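PDB 3A8T: adenylate isopentenyltransferase from Humulus lupulus, which transfers the isopentenyl group of dimethylallyl diphosphate to the adenine nucleotides AMP, ADP and ATP, a step in cytokinin biosynthesis. Local coordinates for residues I87-P90 with D91-G94; T188-L191 with A192-V195; I320-K323 with Q324-P328. One frame throughout, in Å; residues are numbered along the deposited sequence.

Contact 1: I87-P90 with D91-G94; sequences ISVP and DRGG
A single 3-10 turn in the loop between strands 66-70 and 97-98 brings Ile87 against Arg92 and Ser88 against Asp91. Its backbone closure is the bond from Arg92 N to Val89 O, 2.9 Å long and almost straight. The arginine then folds back along the turn: extended from CG to NE, it reaches back to the residue before Ser88 and grips a single atom, the carbonyl oxygen of Ile87, with two nitrogens. NH2 of Arg92 stands 2.7 Å from Ile87 O and meets it nearly end-on to the carbonyl, while NE of Arg92, 3.1 Å from the same oxygen, approaches from above the carbonyl plane. The oxygen lies close to the plane of the guanidinium; the NH2 bond is the straighter and the NE bond is bent, and the two together limit the rotation of the group. Val89 CG2 sits 3.8 Å above that plane, over its centre, so one face carries a methyl group; Ile87 CG2 packs beside NE.

Ser88 and Asp91 form a second set of bonds. The serine OG is turned between the backbone N and the carbonyl carbon (chi1 74°), where it accepts the N-H of Asp91 (N to OG 3.3 Å) and gives a weak bond to the carboxylate, OG of Ser88 to OD2 of Asp91 at 3.0 Å. Past the turn, Gly93 and Gly94 take positive phi values, and a water that donates to Val89 O (2.7 Å) accepts from Gly94 N (2.9 Å), linking the glycine end back to the turn.

Toward the body of the protein, Ile87 rests on Ser54 and Ile58 of helix 53-61, and both Ile87 and Arg92 touch His97 on strand 97-98.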
loop_
_atom_site.group_PDB
_atom_site.type_symbol
_atom_site.label_atom_id
_atom_site.label_comp_id
_atom_site.label_asym_id
_atom_site.label_seq_id
_atom_site.Cartn_x
_atom_site.Cartn_y
_atom_site.Cartn_z
ATOM N N ILE A 87 -7.705 -1.906 1.067
ATOM C CA ILE A 87 -8.672 -1.593 2.085
ATOM C C ILE A 87 -10.012 -2.312 1.727
ATOM O O ILE A 87 -10.486 -2.186 0.599
ATOM C CB ILE A 87 -8.853 -0.034 2.190
ATOM C CG1 ILE A 87 -9.888 0.311 3.292
ATOM C CG2 ILE A 87 -9.315 0.534 0.845
ATOM C CD1 ILE A 87 -9.752 1.763 3.867
ATOM N N SER A 88 -10.631 -3.031 2.678
ATOM C CA SER A 88 -11.924 -3.718 2.402
ATOM C C SER A 88 -12.993 -2.716 2.017
ATOM O O SER A 88 -12.951 -1.562 2.493
ATOM C CB SER A 88 -12.443 -4.493 3.610
ATOM O OG SER A 88 -12.960 -3.651 4.623
ATOM N N VAL A 89 -13.948 -3.140 1.185
ATOM C CA VAL A 89 -14.985 -2.233 0.727
ATOM C C VAL A 89 -15.848 -1.762 1.903
ATOM O O VAL A 89 -16.166 -0.583 1.999
ATOM C CB VAL A 89 -15.830 -2.882 -0.415
ATOM C CG1 VAL A 89 -16.695 -1.864 -1.104
ATOM C CG2 VAL A 89 -14.893 -3.462 -1.459
ATOM N N PRO A 90 -16.226 -2.657 2.821
ATOM C CA PRO A 90 -17.037 -2.182 3.951
ATOM C C PRO A 90 -16.347 -1.037 4.670
ATOM O O PRO A 90 -16.976 -0.092 5.116
ATOM C CB PRO A 90 -17.150 -3.428 4.831
ATOM C CG PRO A 90 -17.210 -4.525 3.811
ATOM C CD PRO A 90 -16.179 -4.126 2.780
ATOM N N ASP A 91 -15.031 -1.114 4.756
ATOM C CA ASP A 91 -14.253 -0.066 5.404
ATOM C C ASP A 91 -13.986 1.196 4.612
ATOM O O ASP A 91 -13.321 2.059 5.118
ATOM C CB ASP A 91 -12.916 -0.616 5.905
ATOM C CG ASP A 91 -13.094 -1.633 7.019
ATOM O OD1 ASP A 91 -14.159 -1.642 7.722
ATOM O OD2 ASP A 91 -12.156 -2.438 7.214
ATOM N N ARG A 92 -14.444 1.305 3.372
ATOM C CA ARG A 92 -14.256 2.533 2.619
ATOM C C ARG A 92 -15.351 3.554 2.933
ATOM O O ARG A 92 -15.310 4.684 2.451
ATOM C CB ARG A 92 -14.196 2.256 1.126
ATOM C CG ARG A 92 -13.164 1.244 0.776
ATOM C CD ARG A 92 -13.012 1.040 -0.744
ATOM N NE ARG A 92 -12.139 -0.119 -0.926
ATOM C CZ ARG A 92 -12.004 -0.859 -2.021
ATOM N NH1 ARG A 92 -12.673 -0.591 -3.142
ATOM N NH2 ARG A 92 -11.231 -1.923 -1.938
ATOM N N GLY A 93 -16.341 3.150 3.738
ATOM C CA GLY A 93 -17.399 4.059 4.174
ATOM C C GLY A 93 -18.219 4.707 3.082
ATOM O O GLY A 93 -18.791 5.757 3.252
ATOM N N GLY A 94 -18.267 4.064 1.941
ATOM C CA GLY A 94 -19.051 4.606 0.871
ATOM C C GLY A 94 -18.224 5.601 0.132
ATOM O O GLY A 94 -18.727 6.273 -0.753
HETATM O O HOH W 1 -17.730 1.417 1.019
#

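Contact 2: T188-L191 with A192-V195; sequences TDYL and AKRV
Tyr190 and Leu191 meet Arg194 along one side of a regular helix. The backbone contributes four consecutive i to i+4 bonds of the alpha-helix: Ala192 N to Thr188 O, Lys193 N to Asp189 O, Arg194 N to Tyr190 O at 2.8 Å and Val195 N to Leu191 O at 3.2 Å.

Apolar and face contacts centre on Arg194. Leu191 and Arg194 run side by side, pointing the same way, and Leu191 CD1 lies 3.6 Å above the guanidinium plane, offset toward its rim. The bend at chi3 (78°) turns the group into that position. Tyr190 meets the aliphatic part of the same chain, CE2 of Tyr190 to CD of Arg194 at 4.1 Å, its ring plane 51° from the guanidinium. Lys193 CD approaches the tyrosine ring as well.

All this belongs to helix 184-201, which follows strand 174-181 of the parallel sheet of this P-loop NTPase-clan fold. Leu191 and Val195 pack on helix 257-289, and the ring of Tyr190 meets Phe305 edge-to-face.

The polar ends find partners beyond the two segments. Arg194 NH2 hydrogen-bonds Thr49 OG1 of the ATP-binding loop, with a phosphate ion close by, whereas Arg194 NE is buried by this contact without a partner in the model. Lys185 pairs with Asp189 and Lys193 with Asp197, each a salt bridge.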
loop_
_atom_site.group_PDB
_atom_site.type_symbol
_atom_site.label_atom_id
_atom_site.label_comp_id
_atom_site.label_asym_id
_atom_site.label_seq_id
_atom_site.Cartn_x
_atom_site.Cartn_y
_atom_site.Cartn_z
ATOM N N THR A 188 7.961 -1.824 11.910
ATOM C CA THR A 188 8.521 -3.147 11.701
ATOM C C THR A 188 7.665 -4.205 12.413
ATOM O O THR A 188 7.176 -5.158 11.804
ATOM C CB THR A 188 9.965 -3.111 12.260
ATOM O OG1 THR A 188 10.838 -2.637 11.236
ATOM C CG2 THR A 188 10.413 -4.441 12.743
ATOM N N ASP A 189 7.498 -4.040 13.713
ATOM C CA ASP A 189 6.684 -4.935 14.497
ATOM C C ASP A 189 5.226 -4.982 14.034
ATOM O O ASP A 189 4.596 -6.045 14.018
ATOM C CB ASP A 189 6.741 -4.522 15.972
ATOM C CG ASP A 189 8.097 -4.835 16.603
ATOM O OD1 ASP A 189 8.318 -4.494 17.794
ATOM O OD2 ASP A 189 8.955 -5.444 15.899
ATOM N N TYR A 190 4.669 -3.834 13.658
ATOM C CA TYR A 190 3.274 -3.872 13.216
ATOM C C TYR A 190 3.171 -4.632 11.922
ATOM O O TYR A 190 2.285 -5.421 11.762
ATOM C CB TYR A 190 2.692 -2.491 13.063
ATOM C CG TYR A 190 1.338 -2.513 12.482
ATOM C CD1 TYR A 190 0.217 -2.852 13.249
ATOM C CD2 TYR A 190 1.156 -2.216 11.130
ATOM C CE1 TYR A 190 -1.062 -2.904 12.666
ATOM C CE2 TYR A 190 -0.104 -2.241 10.559
ATOM C CZ TYR A 190 -1.199 -2.589 11.315
ATOM O OH TYR A 190 -2.420 -2.662 10.662
ATOM N N LEU A 191 4.123 -4.402 11.037
ATOM C CA LEU A 191 4.209 -5.061 9.739
ATOM C C LEU A 191 4.351 -6.589 9.810
ATOM O O LEU A 191 3.853 -7.278 8.956
ATOM C CB LEU A 191 5.367 -4.490 8.967
ATOM C CG LEU A 191 5.195 -3.398 7.903
ATOM C CD1 LEU A 191 3.783 -2.845 7.775
ATOM C CD2 LEU A 191 6.234 -2.360 8.178
ATOM N N ALA A 192 5.020 -7.097 10.839
ATOM C CA ALA A 192 5.165 -8.527 11.047
ATOM C C ALA A 192 3.817 -8.994 11.537
ATOM O O ALA A 192 3.332 -10.037 11.118
ATOM C CB ALA A 192 6.244 -8.841 12.129
ATOM N N LYS A 193 3.217 -8.262 12.459
ATOM C CA LYS A 193 1.925 -8.695 12.923
ATOM C C LYS A 193 0.926 -8.737 11.745
ATOM O O LYS A 193 0.170 -9.700 11.580
ATOM C CB LYS A 193 1.447 -7.754 14.001
ATOM C CG LYS A 193 -0.020 -7.869 14.330
ATOM C CD LYS A 193 -0.469 -6.640 15.085
ATOM C CE LYS A 193 -1.877 -6.835 15.671
ATOM N NZ LYS A 193 -2.885 -7.257 14.597
ATOM N N ARG A 194 0.937 -7.708 10.908
ATOM C CA ARG A 194 0.027 -7.660 9.796
ATOM C C ARG A 194 0.258 -8.877 8.842
ATOM O O ARG A 194 -0.669 -9.376 8.228
ATOM C CB ARG A 194 0.208 -6.328 9.084
ATOM C CG ARG A 194 -0.756 -6.123 7.993
ATOM C CD ARG A 194 -0.665 -4.761 7.353
ATOM N NE ARG A 194 0.466 -4.674 6.429
ATOM C CZ ARG A 194 0.625 -3.738 5.490
ATOM N NH1 ARG A 194 -0.276 -2.762 5.328
ATOM N NH2 ARG A 194 1.675 -3.826 4.682
ATOM N N VAL A 195 1.485 -9.362 8.729
ATOM C CA VAL A 195 1.669 -10.490 7.870
ATOM C C VAL A 195 0.872 -11.638 8.502
ATOM O O VAL A 195 0.151 -12.354 7.802
ATOM C CB VAL A 195 3.173 -10.865 7.687
ATOM C CG1 VAL A 195 3.287 -12.295 7.062
ATOM C CG2 VAL A 195 3.874 -9.848 6.751
#

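Contact 3: I320-K323 with Q324-P328; sequences IWEK and QVLEP
Trp321 and Val325 form the dense side of this helical turn. Val325 CG1 stands over the six-membered ring of Trp321, 3.6 Å from its centroid and 9° off the ring normal, a CH-pi contact; CG2 of Val325 touches CE3 of Trp321 at 3.5 Å. Having CG anti to the backbone N (chi1 173°) lays the indole beside Val325; it also packs on Arg55 and Leu56 of helix 53-61, and its NE1 hydrogen-bonds OD2 of Asp59.

The opposite character belongs to Lys323 and Glu327, which are exposed. Their charged ends, NZ and OE2, lie 5.2 Å apart and make no contact, and the placement of the glutamate OE1 near Lys323 O is doubtful. Gln324 lies alongside Ile320, NE2 of Gln324 3.7 Å from CG2 of Ile320.

Within the backbone, Trp321 O accepts Val325 N (i to i+4, 2.9 Å) and Leu326 N (i to i+5, 2.8 Å). Glu322 O takes Glu327 N, again i to i+5; these two longer-range bonds mark a wider pi-type turn. Pro328 CD faces Lys323 O instead: the tertiary amide nitrogen of proline, which has no hydrogen, goes together with the kink in helix 315-338.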
loop_
_atom_site.group_PDB
_atom_site.type_symbol
_atom_site.label_atom_id
_atom_site.label_comp_id
_atom_site.label_asym_id
_atom_site.label_seq_id
_atom_site.Cartn_x
_atom_site.Cartn_y
_atom_site.Cartn_z
ATOM N N ILE A 320 -6.148 7.374 20.402
ATOM C CA ILE A 320 -4.836 7.946 20.136
ATOM C C ILE A 320 -4.740 8.526 18.757
ATOM O O ILE A 320 -4.332 9.657 18.578
ATOM C CB ILE A 320 -3.754 6.855 20.396
ATOM C CG1 ILE A 320 -3.802 6.482 21.918
ATOM C CG2 ILE A 320 -2.413 7.352 19.958
ATOM C CD1 ILE A 320 -3.446 5.072 22.340
ATOM N N TRP A 321 -5.142 7.733 17.790
ATOM C CA TRP A 321 -5.183 8.139 16.410
ATOM C C TRP A 321 -6.072 9.382 16.200
ATOM O O TRP A 321 -5.742 10.289 15.449
ATOM C CB TRP A 321 -5.701 6.923 15.623
ATOM C CG TRP A 321 -5.989 7.144 14.183
ATOM C CD1 TRP A 321 -7.197 7.479 13.624
ATOM C CD2 TRP A 321 -5.091 6.948 13.098
ATOM N NE1 TRP A 321 -7.103 7.472 12.258
ATOM C CE2 TRP A 321 -5.820 7.157 11.909
ATOM C CE3 TRP A 321 -3.736 6.623 13.010
ATOM C CZ2 TRP A 321 -5.236 7.043 10.650
ATOM C CZ3 TRP A 321 -3.162 6.510 11.763
ATOM C CH2 TRP A 321 -3.901 6.714 10.605
ATOM N N GLU A 322 -7.200 9.429 16.886
ATOM C CA GLU A 322 -8.137 10.522 16.755
ATOM C C GLU A 322 -7.414 11.780 17.150
ATOM O O GLU A 322 -7.391 12.737 16.413
ATOM C CB GLU A 322 -9.354 10.274 17.667
ATOM C CG GLU A 322 -10.697 10.684 17.035
ATOM C CD GLU A 322 -11.830 9.612 17.148
ATOM O OE1 GLU A 322 -12.321 9.415 18.288
ATOM O OE2 GLU A 322 -12.232 8.986 16.105
ATOM N N LYS A 323 -6.774 11.739 18.315
ATOM C CA LYS A 323 -6.032 12.873 18.850
ATOM C C LYS A 323 -4.722 13.172 18.154
ATOM O O LYS A 323 -4.443 14.312 17.845
ATOM C CB LYS A 323 -5.729 12.668 20.343
ATOM C CG LYS A 323 -6.946 12.627 21.228
ATOM C CD LYS A 323 -6.638 12.222 22.682
ATOM C CE LYS A 323 -5.631 13.193 23.400
ATOM N NZ LYS A 323 -6.090 14.633 23.583
ATOM N N GLN A 324 -3.922 12.155 17.894
ATOM C CA GLN A 324 -2.613 12.411 17.309
ATOM C C GLN A 324 -2.459 12.487 15.810
ATOM O O GLN A 324 -1.525 13.108 15.305
ATOM C CB GLN A 324 -1.592 11.404 17.867
ATOM C CG GLN A 324 -1.511 11.418 19.399
ATOM C CD GLN A 324 -0.311 10.641 19.967
ATOM O OE1 GLN A 324 0.092 10.880 21.107
ATOM N NE2 GLN A 324 0.268 9.723 19.179
ATOM N N VAL A 325 -3.383 11.875 15.096
ATOM C CA VAL A 325 -3.283 11.810 13.644
ATOM C C VAL A 325 -4.433 12.487 12.939
ATOM O O VAL A 325 -4.235 13.295 12.082
ATOM C CB VAL A 325 -3.236 10.315 13.193
ATOM C CG1 VAL A 325 -3.136 10.222 11.705
ATOM C CG2 VAL A 325 -2.087 9.578 13.885
ATOM N N LEU A 326 -5.647 12.144 13.322
ATOM C CA LEU A 326 -6.792 12.714 12.680
ATOM C C LEU A 326 -7.039 14.159 12.997
ATOM O O LEU A 326 -7.054 14.933 12.094
ATOM C CB LEU A 326 -8.044 11.850 12.954
ATOM C CG LEU A 326 -9.338 12.267 12.230
ATOM C CD1 LEU A 326 -9.168 12.203 10.685
ATOM C CD2 LEU A 326 -10.515 11.391 12.727
ATOM N N GLU A 327 -7.207 14.549 14.256
ATOM C CA GLU A 327 -7.500 15.970 14.560
ATOM C C GLU A 327 -6.523 16.914 13.858
ATOM O O GLU A 327 -6.941 17.860 13.206
ATOM C CB GLU A 327 -7.606 16.207 16.088
ATOM C CG GLU A 327 -6.524 17.126 16.773
ATOM C CD GLU A 327 -6.427 16.924 18.363
ATOM O OE1 GLU A 327 -5.270 16.751 18.862
ATOM O OE2 GLU A 327 -7.488 16.925 19.100
ATOM N N PRO A 328 -5.211 16.657 13.942
ATOM C CA PRO A 328 -4.259 17.549 13.252
ATOM C C PRO A 328 -4.496 17.596 11.716
ATOM O O PRO A 328 -4.482 18.642 11.112
ATOM C CB PRO A 328 -2.894 16.942 13.605
ATOM C CG PRO A 328 -3.147 16.292 14.951
ATOM C CD PRO A 328 -4.511 15.668 14.776
#

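In the fold
The three contacts are about equally spaced: centres of contacts 1 and 2 lie 22 Å apart, 1 and 3 20 Å, and 2 and 3 21 Å, with nearest atoms about 9 or 10 Å apart and no touch. They share the P-loop, residues Gly47 to Ser54, assigned to ATP binding and here holding a phosphate ion. Contact 1 reaches it through Ser54, contact 2 through Thr49, and contact 3 through Gly52, about 4 Å from the side chain of Trp321. Arg194 comes nearer the nucleotide, its side chain about 6 Å from ATP, than Ile87, at about 11 Å. Lys323 of contact 3 also has an ATP-binding role, though in this crystal it lies outside the nucleotide pocket.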